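Side-chain contacts in B-agarase (Agarivorans gilvus, PDB 5Z6P), which probably hydrolyses beta-1,4 linkages of agarose, as a family 50 glycoside hydrolase with agarase activity: residues C162-K167 / G677-G682; S220-R225 / N229-H234; E358-M363 / P721-S726. All coordinates share one frame; numbering follows the deposited sequence.

Contact 1. Residues C162-K167 / G677-G682; sequences CPWGTK and GFFHAG
With CG of Trp164 between its backbone N and carbonyl carbon (chi1 85°), the indole stands up from the 162-167 loop and presents a face to Phe679, whose ring swings toward it because CG lies beside the backbone N, opposite the carbonyl carbon (chi1 -57°). The two rings make a T-shaped stack: Phe679 supplies the edge, Trp164 the face. Their planes meet at 85°, and the centroid of the five-membered indole ring lies 5.4 Å from that of the phenyl ring. One corner does the touching, since Phe679 CE1 sits 4.0 Å from Trp164 CG and equally close to CD1. It stands over the pyrrole part of the indole, displaced toward its rim. No hydrogen bond joins 162-167 to 677-682.

Tryptophan suits this place because its broad surface can receive a phenyl edge at one end while the six-membered ring reaches on to Asn229 and Ile222. Phenylalanine suits the other side: it is wholly apolar in a buried position, where its ring also stacks with Tyr153 and touches Ile722. Gly677, two residues earlier, has a positive phi, which glycine adopts readily. The 162-167 loop belongs to the agarase CBM-like region, and its Cys162 is tied by a disulfide to Cys151; the 677-682 loop follows strand 664-668. Dispersion and the weak attraction of slightly positive ring hydrogens for a pi cloud therefore join these distant parts of the chain, an apolar, T-shaped contact that sets a preferred ring orientation without any hydrogen bond between the two segments.

Contact 2. Residues S220-R225 / N229-H234; sequences SGIIDR and NAQQEH
This is a local contact in which the chain turns back on itself within the long connection between strand 199-210 and helix 241-255, held by a single beta bridge between Ile223 and Asn229. Its one direct hydrogen bond runs from Ala230 N to Ile222 O, short at 2.6 Å and nearly straight (168°), although the donor stands above the carbonyl plane. The CA of Asn229 adds a CH···O contact to the same oxygen. Alanine fits beside this bond because its small methyl can lie against Ile222 O and Gly221 O, with Asp224 CB 4.2 Å from Ala230 CB.

Ile222 CG1, anti to the backbone N (chi1 -167°), packs on the Asn229 amide and sends CD1 across the Gln231 chain at about a right angle. This methyl presses closely on the Gln231 amide, with Ile222 CD1 3.2 Å from Gln231 OE1. The extended Gln231 brings NE2 to a water 2.6 Å away, which donates in turn to Ser220 O; a second water is held by Gly221 O and only weakly by NE2. A flexible, neutral amide suits this exposed margin, where water links it to the backbone oxygen of Ser220.

Asn229 uses both ends of its amide. ND2 donates to Gly677 O, and OD1 accepts from Gln231 N at 2.8 Å, a bond bent at the hydrogen, as is usual in so short a turn. Asp224 braces the intervening bend, its OD1 receiving Phe226 N and Gln228 N. The arrangement is that of an irregular loop closed by an isolated beta bridge, with an Asx turn at Asn229 redirecting the returning chain.

Contact 3. Residues E358-M363 / P721-S726; sequences EVRRAM and PITGRS
Arg360, on helix 353-361, is the first residue of 358-363 to meet the turn formed by 721-726. Its CG leaves anti to the backbone N (chi1 169°), and bends at chi2 and chi3 then carry the guanidinium to Thr723. There Thr723 CB lies over one face, toward the rim, 3.9 Å from Arg360 NH1. Thr723 O is also near, 3.2 Å from Arg360 NH2, but the angle is too poor for a hydrogen bond. NH1 instead donates to Ile316 O, and also to a water 3.1 Å away at the guanidinium edge, which donates to Gly724 O at 2.8 Å. Arginine suits the place because its long chain brings NH1 to a backbone oxygen and a bridging water while the flat group packs on Thr723.

Three residues on, Met363 brings its CE methyl to Thr723 CG2, at 3.6 Å, the two side chains running past each other in opposite directions. Its flexible thioether lets this methyl touch Ile222 as well. Threonine serves both neighbours: its methyl meets Met363 and its CB lies against the guanidinium of Arg360, while OG1 is held by Thr315 and Tyr364. The type I turn from Pro721 to Gly724, closed by Gly724 N to Pro721 O, puts Thr723 forward. The chemistry thus implies a mixed join, in which apolar contact fits the surfaces together and a water relays a hydrogen bond from Arg360 NH1 to Gly724 O.

Contact 3 is buried, whereas contacts 1 and 2 are partly buried, and contact 2 has an exposed margin at Gln231. Contacts 1 and 3 join pieces far apart in sequence; contact 2 is local and touches both. A side-chain amide of contact 2 bonds to the backbone of contact 1, while Gly221 N and Ile223 N of contact 2 reach Ala362 O and Met363 O of contact 3. Ile722 packs directly on Phe678, linking contacts 1 and 3. Their chemistry differs accordingly: aromatic stacking in contact 1, backbone bonding and bridging waters in contact 2, and methyl and guanidinium-face packing plus one water bridge in contact 3.

Contact 1. Residues C162-K167 / G677-G682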
loop_
_atom_site.group_PDB
_atom_site.type_symbol
_atom_site.label_atom_id
_atom_site.label_comp_id
_atom_site.label_asym_id
_atom_site.label_seq_id
_atom_site.Cartn_x
_atom_site.Cartn_y
_atom_site.Cartn_z
ATOM N N CYS A 162 -1.704 18.745 -12.174
ATOM C CA CYS A 162 -0.462 19.496 -12.234
ATOM C C CYS A 162 0.126 19.356 -13.625
ATOM O O CYS A 162 -0.109 18.347 -14.298
ATOM C CB CYS A 162 0.548 18.993 -11.204
ATOM S SG CYS A 162 0.025 19.153 -9.513
ATOM N N PRO A 163 0.895 20.359 -14.058
ATOM C CA PRO A 163 1.651 20.207 -15.299
ATOM C C PRO A 163 2.438 18.903 -15.306
ATOM O O PRO A 163 3.084 18.599 -14.312
ATOM C CB PRO A 163 2.582 21.424 -15.285
ATOM C CG PRO A 163 1.808 22.453 -14.551
ATOM C CD PRO A 163 1.054 21.701 -13.476
ATOM N N TRP A 164 2.337 18.122 -16.376
ATOM C CA TRP A 164 3.169 16.930 -16.543
ATOM C C TRP A 164 3.994 17.104 -17.827
ATOM O O TRP A 164 3.694 17.987 -18.629
ATOM C CB TRP A 164 2.311 15.653 -16.594
ATOM C CG TRP A 164 1.780 15.357 -17.957
ATOM C CD1 TRP A 164 0.735 15.975 -18.584
ATOM C CD2 TRP A 164 2.270 14.373 -18.874
ATOM N NE1 TRP A 164 0.552 15.442 -19.837
ATOM C CE2 TRP A 164 1.480 14.458 -20.040
ATOM C CE3 TRP A 164 3.299 13.430 -18.824
ATOM C CZ2 TRP A 164 1.693 13.641 -21.145
ATOM C CZ3 TRP A 164 3.504 12.615 -19.921
ATOM C CH2 TRP A 164 2.706 12.727 -21.066
ATOM N N GLY A 165 5.031 16.292 -18.020
ATOM C CA GLY A 165 5.859 16.386 -19.216
ATOM C C GLY A 165 6.572 17.720 -19.278
ATOM O O GLY A 165 7.043 18.148 -20.344
ATOM N N THR A 166 6.606 18.378 -18.122
ATOM C CA THR A 166 7.213 19.682 -17.902
ATOM C C THR A 166 8.662 19.518 -17.428
ATOM O O THR A 166 9.077 18.395 -17.098
ATOM C CB THR A 166 6.325 20.472 -16.901
ATOM O OG1 THR A 166 6.945 21.687 -16.455
ATOM C CG2 THR A 166 5.861 19.598 -15.750
ATOM N N LYS A 167 9.448 20.594 -17.437
ATOM C CA LYS A 167 10.834 20.467 -16.993
ATOM C C LYS A 167 10.906 20.648 -15.484
ATOM O O LYS A 167 11.729 20.004 -14.821
ATOM C CB LYS A 167 11.751 21.458 -17.713
ATOM C CG LYS A 167 13.245 21.194 -17.465
ATOM C CD LYS A 167 13.953 20.546 -18.667
ATOM C CE LYS A 167 15.183 19.746 -18.245
ATOM N NZ LYS A 167 16.075 19.399 -19.384
ATOM N N GLY A 677 4.323 6.893 -18.601
ATOM C CA GLY A 677 3.247 7.816 -18.894
ATOM C C GLY A 677 2.180 7.973 -17.833
ATOM O O GLY A 677 1.090 8.411 -18.132
ATOM N N PHE A 678 2.515 7.626 -16.595
ATOM C CA PHE A 678 1.596 7.713 -15.468
ATOM C C PHE A 678 1.699 9.077 -14.819
ATOM O O PHE A 678 2.660 9.793 -15.037
ATOM C CB PHE A 678 1.903 6.595 -14.443
ATOM C CG PHE A 678 1.258 5.297 -14.777
ATOM C CD1 PHE A 678 1.663 4.576 -15.887
ATOM C CD2 PHE A 678 0.218 4.808 -14.004
ATOM C CE1 PHE A 678 1.045 3.393 -16.220
ATOM C CE2 PHE A 678 -0.412 3.632 -14.323
ATOM C CZ PHE A 678 -0.002 2.911 -15.436
ATOM N N PHE A 679 0.704 9.439 -14.029
ATOM C CA PHE A 679 0.742 10.681 -13.289
ATOM C C PHE A 679 1.188 10.498 -11.835
ATOM O O PHE A 679 1.393 11.466 -11.127
ATOM C CB PHE A 679 -0.631 11.355 -13.313
ATOM C CG PHE A 679 -1.154 11.622 -14.698
ATOM C CD1 PHE A 679 -0.578 12.603 -15.494
ATOM C CD2 PHE A 679 -2.230 10.907 -15.199
ATOM C CE1 PHE A 679 -1.059 12.860 -16.776
ATOM C CE2 PHE A 679 -2.724 11.165 -16.481
ATOM C CZ PHE A 679 -2.128 12.138 -17.271
ATOM N N HIS A 680 1.297 9.254 -11.395
ATOM C CA HIS A 680 1.586 8.913 -10.001
ATOM C C HIS A 680 2.458 7.664 -10.018
ATOM O O HIS A 680 2.073 6.684 -10.619
ATOM C CB HIS A 680 0.273 8.671 -9.228
ATOM C CG HIS A 680 0.396 8.756 -7.735
ATOM N ND1 HIS A 680 1.339 8.054 -7.012
ATOM C CD2 HIS A 680 -0.335 9.441 -6.828
ATOM C CE1 HIS A 680 1.186 8.312 -5.727
ATOM N NE2 HIS A 680 0.183 9.160 -5.589
ATOM N N ALA A 681 3.639 7.703 -9.397
ATOM C CA ALA A 681 4.523 6.534 -9.372
ATOM C C ALA A 681 4.295 5.640 -8.142
ATOM O O ALA A 681 4.990 4.647 -7.950
ATOM C CB ALA A 681 5.984 6.961 -9.425
ATOM N N GLY A 682 3.335 5.995 -7.304
ATOM C CA GLY A 682 2.966 5.126 -6.203
ATOM C C GLY A 682 3.630 5.446 -4.873
ATOM O O GLY A 682 4.084 6.561 -4.640
#

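Contact 2. Residues S220-R225 / N229-H234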
loop_
_atom_site.group_PDB
_atom_site.type_symbol
_atom_site.label_atom_id
_atom_site.label_comp_id
_atom_site.label_asym_id
_atom_site.label_seq_id
_atom_site.Cartn_x
_atom_site.Cartn_y
_atom_site.Cartn_z
ATOM N N SER A 220 -7.290 16.535 -22.213
ATOM C CA SER A 220 -8.183 16.074 -23.260
ATOM C C SER A 220 -7.451 15.152 -24.219
ATOM O O SER A 220 -6.379 15.478 -24.723
ATOM C CB SER A 220 -8.782 17.266 -24.016
ATOM O OG SER A 220 -9.493 16.838 -25.159
ATOM N N GLY A 221 -8.026 13.983 -24.447
ATOM C CA GLY A 221 -7.454 13.018 -25.370
ATOM C C GLY A 221 -6.124 12.400 -24.962
ATOM O O GLY A 221 -5.386 11.928 -25.823
ATOM N N ILE A 222 -5.818 12.393 -23.665
ATOM C CA ILE A 222 -4.537 11.852 -23.186
ATOM C C ILE A 222 -4.483 10.318 -23.172
ATOM O O ILE A 222 -3.398 9.739 -23.094
ATOM C CB ILE A 222 -4.194 12.368 -21.756
ATOM C CG1 ILE A 222 -2.738 12.077 -21.374
ATOM C CG2 ILE A 222 -5.068 11.722 -20.751
ATOM C CD1 ILE A 222 -1.794 13.178 -21.675
ATOM N N ILE A 223 -5.637 9.655 -23.240
ATOM C CA ILE A 223 -5.674 8.188 -23.236
ATOM C C ILE A 223 -6.022 7.605 -24.607
ATOM O O ILE A 223 -7.027 7.978 -25.204
ATOM C CB ILE A 223 -6.697 7.637 -22.202
ATOM C CG1 ILE A 223 -6.487 8.255 -20.811
ATOM C CG2 ILE A 223 -6.623 6.119 -22.147
ATOM C CD1 ILE A 223 -5.117 7.984 -20.190
ATOM N N ASP A 224 -5.200 6.683 -25.106
ATOM C CA ASP A 224 -5.466 6.077 -26.411
ATOM C C ASP A 224 -6.428 4.905 -26.277
ATOM O O ASP A 224 -6.951 4.650 -25.195
ATOM C CB ASP A 224 -4.164 5.650 -27.116
ATOM C CG ASP A 224 -3.430 4.514 -26.418
ATOM O OD1 ASP A 224 -4.040 3.727 -25.678
ATOM O OD2 ASP A 224 -2.215 4.385 -26.655
ATOM N N ARG A 225 -6.654 4.183 -27.371
ATOM C CA ARG A 225 -7.675 3.147 -27.365
ATOM C C ARG A 225 -7.278 1.894 -26.589
ATOM O O ARG A 225 -8.109 1.028 -26.354
ATOM C CB ARG A 225 -8.055 2.766 -28.789
ATOM C CG ARG A 225 -7.014 2.026 -29.588
ATOM C CD ARG A 225 -7.473 2.000 -31.052
ATOM N NE ARG A 225 -6.635 1.165 -31.901
ATOM C CZ ARG A 225 -5.617 1.615 -32.622
ATOM N NH1 ARG A 225 -5.303 2.900 -32.594
ATOM N NH2 ARG A 225 -4.913 0.776 -33.369
ATOM N N ASN A 229 -1.102 6.028 -22.201
ATOM C CA ASN A 229 -0.937 7.467 -22.338
ATOM C C ASN A 229 -0.671 7.794 -23.819
ATOM O O ASN A 229 0.316 7.338 -24.391
ATOM C CB ASN A 229 0.203 7.966 -21.423
ATOM C CG ASN A 229 0.400 9.470 -21.486
ATOM O OD1 ASN A 229 0.291 10.078 -22.546
ATOM N ND2 ASN A 229 0.692 10.078 -20.349
ATOM N N ALA A 230 -1.566 8.569 -24.432
ATOM C CA ALA A 230 -1.453 8.927 -25.851
ATOM C C ALA A 230 -0.287 9.856 -26.163
ATOM O O ALA A 230 0.289 9.776 -27.237
ATOM C CB ALA A 230 -2.755 9.571 -26.339
ATOM N N GLN A 231 0.048 10.742 -25.234
ATOM C CA GLN A 231 1.017 11.812 -25.487
ATOM C C GLN A 231 2.430 11.469 -25.011
ATOM O O GLN A 231 3.316 12.334 -24.990
ATOM C CB GLN A 231 0.536 13.105 -24.818
ATOM C CG GLN A 231 -0.877 13.494 -25.241
ATOM C CD GLN A 231 -1.371 14.756 -24.579
ATOM O OE1 GLN A 231 -0.681 15.351 -23.758
ATOM N NE2 GLN A 231 -2.587 15.164 -24.920
ATOM N N GLN A 232 2.627 10.205 -24.642
ATOM C CA GLN A 232 3.899 9.727 -24.095
ATOM C C GLN A 232 4.395 8.531 -24.879
ATOM O O GLN A 232 3.610 7.702 -25.321
ATOM C CB GLN A 232 3.743 9.353 -22.606
ATOM C CG GLN A 232 4.556 8.111 -22.142
ATOM C CD GLN A 232 5.780 8.472 -21.324
ATOM O OE1 GLN A 232 5.919 9.593 -20.843
ATOM N NE2 GLN A 232 6.671 7.519 -21.159
ATOM N N GLU A 233 5.702 8.431 -25.035
ATOM C CA GLU A 233 6.301 7.272 -25.657
ATOM C C GLU A 233 7.188 6.561 -24.648
ATOM O O GLU A 233 7.845 7.202 -23.840
ATOM C CB GLU A 233 7.112 7.693 -26.889
ATOM C CG GLU A 233 7.353 6.586 -27.878
ATOM C CD GLU A 233 6.078 6.138 -28.551
ATOM O OE1 GLU A 233 5.298 7.010 -28.998
ATOM O OE2 GLU A 233 5.852 4.914 -28.623
ATOM N N HIS A 234 7.206 5.239 -24.683
ATOM C CA HIS A 234 8.098 4.502 -23.816
ATOM C C HIS A 234 8.383 3.164 -24.471
ATOM O O HIS A 234 7.658 2.748 -25.373
ATOM C CB HIS A 234 7.504 4.341 -22.395
ATOM C CG HIS A 234 6.345 3.394 -22.317
ATOM N ND1 HIS A 234 6.503 2.034 -22.125
ATOM C CD2 HIS A 234 5.011 3.606 -22.407
ATOM C CE1 HIS A 234 5.318 1.456 -22.112
ATOM N NE2 HIS A 234 4.396 2.386 -22.289
HETATM O O HOH W 1 -4.242 17.052 -24.234
HETATM O O HOH W 2 -3.849 13.232 -27.364
#

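Contact 3. Residues E358-M363 / P721-S726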
loop_
_atom_site.group_PDB
_atom_site.type_symbol
_atom_site.label_atom_id
_atom_site.label_comp_id
_atom_site.label_asym_id
_atom_site.label_seq_id
_atom_site.Cartn_x
_atom_site.Cartn_y
_atom_site.Cartn_z
ATOM N N GLU A 358 -17.510 15.745 -17.660
ATOM C CA GLU A 358 -17.151 16.019 -19.042
ATOM C C GLU A 358 -15.632 16.099 -19.263
ATOM O O GLU A 358 -15.126 15.734 -20.327
ATOM C CB GLU A 358 -17.827 17.311 -19.499
ATOM C CG GLU A 358 -19.354 17.205 -19.544
ATOM C CD GLU A 358 -20.036 18.518 -19.879
ATOM O OE1 GLU A 358 -20.465 19.222 -18.943
ATOM O OE2 GLU A 358 -20.150 18.842 -21.079
ATOM N N VAL A 359 -14.908 16.575 -18.260
ATOM C CA VAL A 359 -13.453 16.609 -18.346
ATOM C C VAL A 359 -12.897 15.192 -18.449
ATOM O O VAL A 359 -12.014 14.917 -19.255
ATOM C CB VAL A 359 -12.837 17.322 -17.133
ATOM C CG1 VAL A 359 -11.326 17.205 -17.158
ATOM C CG2 VAL A 359 -13.252 18.768 -17.125
ATOM N N ARG A 360 -13.435 14.283 -17.640
ATOM C CA ARG A 360 -12.958 12.901 -17.646
ATOM C C ARG A 360 -13.245 12.207 -18.968
ATOM O O ARG A 360 -12.353 11.601 -19.545
ATOM C CB ARG A 360 -13.572 12.098 -16.499
ATOM C CG ARG A 360 -13.322 10.590 -16.619
ATOM C CD ARG A 360 -11.825 10.254 -16.612
ATOM N NE ARG A 360 -11.204 10.627 -15.352
ATOM C CZ ARG A 360 -11.134 9.832 -14.287
ATOM N NH1 ARG A 360 -11.637 8.603 -14.329
ATOM N NH2 ARG A 360 -10.550 10.268 -13.177
ATOM N N ARG A 361 -14.481 12.294 -19.446
ATOM C CA ARG A 361 -14.849 11.667 -20.712
ATOM C C ARG A 361 -13.993 12.175 -21.877
ATOM O O ARG A 361 -13.609 11.403 -22.757
ATOM C CB ARG A 361 -16.345 11.886 -21.004
ATOM C CG ARG A 361 -16.832 11.337 -22.340
ATOM C CD ARG A 361 -16.448 9.884 -22.536
ATOM N NE ARG A 361 -16.899 9.326 -23.812
ATOM C CZ ARG A 361 -16.191 9.336 -24.939
ATOM N NH1 ARG A 361 -14.988 9.890 -24.978
ATOM N NH2 ARG A 361 -16.682 8.781 -26.033
ATOM N N ALA A 362 -13.671 13.460 -21.872
ATOM C CA ALA A 362 -12.849 14.023 -22.944
ATOM C C ALA A 362 -11.386 13.545 -22.887
ATOM O O ALA A 362 -10.614 13.770 -23.821
ATOM C CB ALA A 362 -12.905 15.528 -22.908
ATOM N N MET A 363 -10.998 12.870 -21.806
ATOM C CA MET A 363 -9.634 12.327 -21.746
ATOM C C MET A 363 -9.467 11.135 -22.681
ATOM O O MET A 363 -8.359 10.832 -23.123
ATOM C CB MET A 363 -9.263 11.909 -20.319
ATOM C CG MET A 363 -9.026 13.042 -19.340
ATOM S SD MET A 363 -8.696 12.426 -17.660
ATOM C CE MET A 363 -7.053 11.765 -17.856
ATOM N N PRO A 721 -5.150 1.629 -13.694
ATOM C CA PRO A 721 -5.523 2.507 -14.815
ATOM C C PRO A 721 -4.911 3.881 -14.617
ATOM O O PRO A 721 -4.833 4.329 -13.486
ATOM C CB PRO A 721 -7.054 2.573 -14.740
ATOM C CG PRO A 721 -7.457 1.408 -13.926
ATOM C CD PRO A 721 -6.330 1.136 -12.971
ATOM N N ILE A 722 -4.473 4.527 -15.693
ATOM C CA ILE A 722 -3.803 5.827 -15.590
ATOM C C ILE A 722 -4.791 6.874 -15.095
ATOM O O ILE A 722 -4.423 7.845 -14.432
ATOM C CB ILE A 722 -3.181 6.253 -16.958
ATOM C CG1 ILE A 722 -2.046 5.295 -17.333
ATOM C CG2 ILE A 722 -2.659 7.685 -16.918
ATOM C CD1 ILE A 722 -1.473 5.503 -18.714
ATOM N N THR A 723 -6.063 6.640 -15.398
ATOM C CA THR A 723 -7.157 7.502 -14.955
ATOM C C THR A 723 -7.717 7.067 -13.596
ATOM O O THR A 723 -8.678 7.626 -13.106
ATOM C CB THR A 723 -8.296 7.502 -15.998
ATOM O OG1 THR A 723 -8.487 6.165 -16.458
ATOM C CG2 THR A 723 -7.945 8.385 -17.194
ATOM N N GLY A 724 -7.116 6.052 -13.001
ATOM C CA GLY A 724 -7.541 5.614 -11.683
ATOM C C GLY A 724 -8.562 4.491 -11.621
ATOM O O GLY A 724 -9.497 4.423 -12.428
ATOM N N ARG A 725 -8.355 3.603 -10.648
ATOM C CA ARG A 725 -9.340 2.615 -10.235
ATOM C C ARG A 725 -10.640 3.294 -9.901
ATOM O O ARG A 725 -10.642 4.252 -9.143
ATOM C CB ARG A 725 -8.877 1.849 -8.998
ATOM C CG ARG A 725 -8.124 0.614 -9.269
ATOM C CD ARG A 725 -8.061 -0.242 -8.010
ATOM N NE ARG A 725 -9.367 -0.784 -7.688
ATOM C CZ ARG A 725 -9.807 -1.024 -6.456
ATOM N NH1 ARG A 725 -9.049 -0.751 -5.396
ATOM N NH2 ARG A 725 -11.022 -1.533 -6.293
ATOM N N SER A 726 -11.739 2.764 -10.430
ATOM C CA SER A 726 -13.069 3.337 -10.215
ATOM C C SER A 726 -13.397 3.543 -8.752
ATOM O O SER A 726 -13.838 4.619 -8.350
ATOM C CB SER A 726 -14.143 2.442 -10.842
ATOM O OG SER A 726 -13.902 2.264 -12.212
HETATM O O HOH W 3 -11.499 6.310 -12.258
#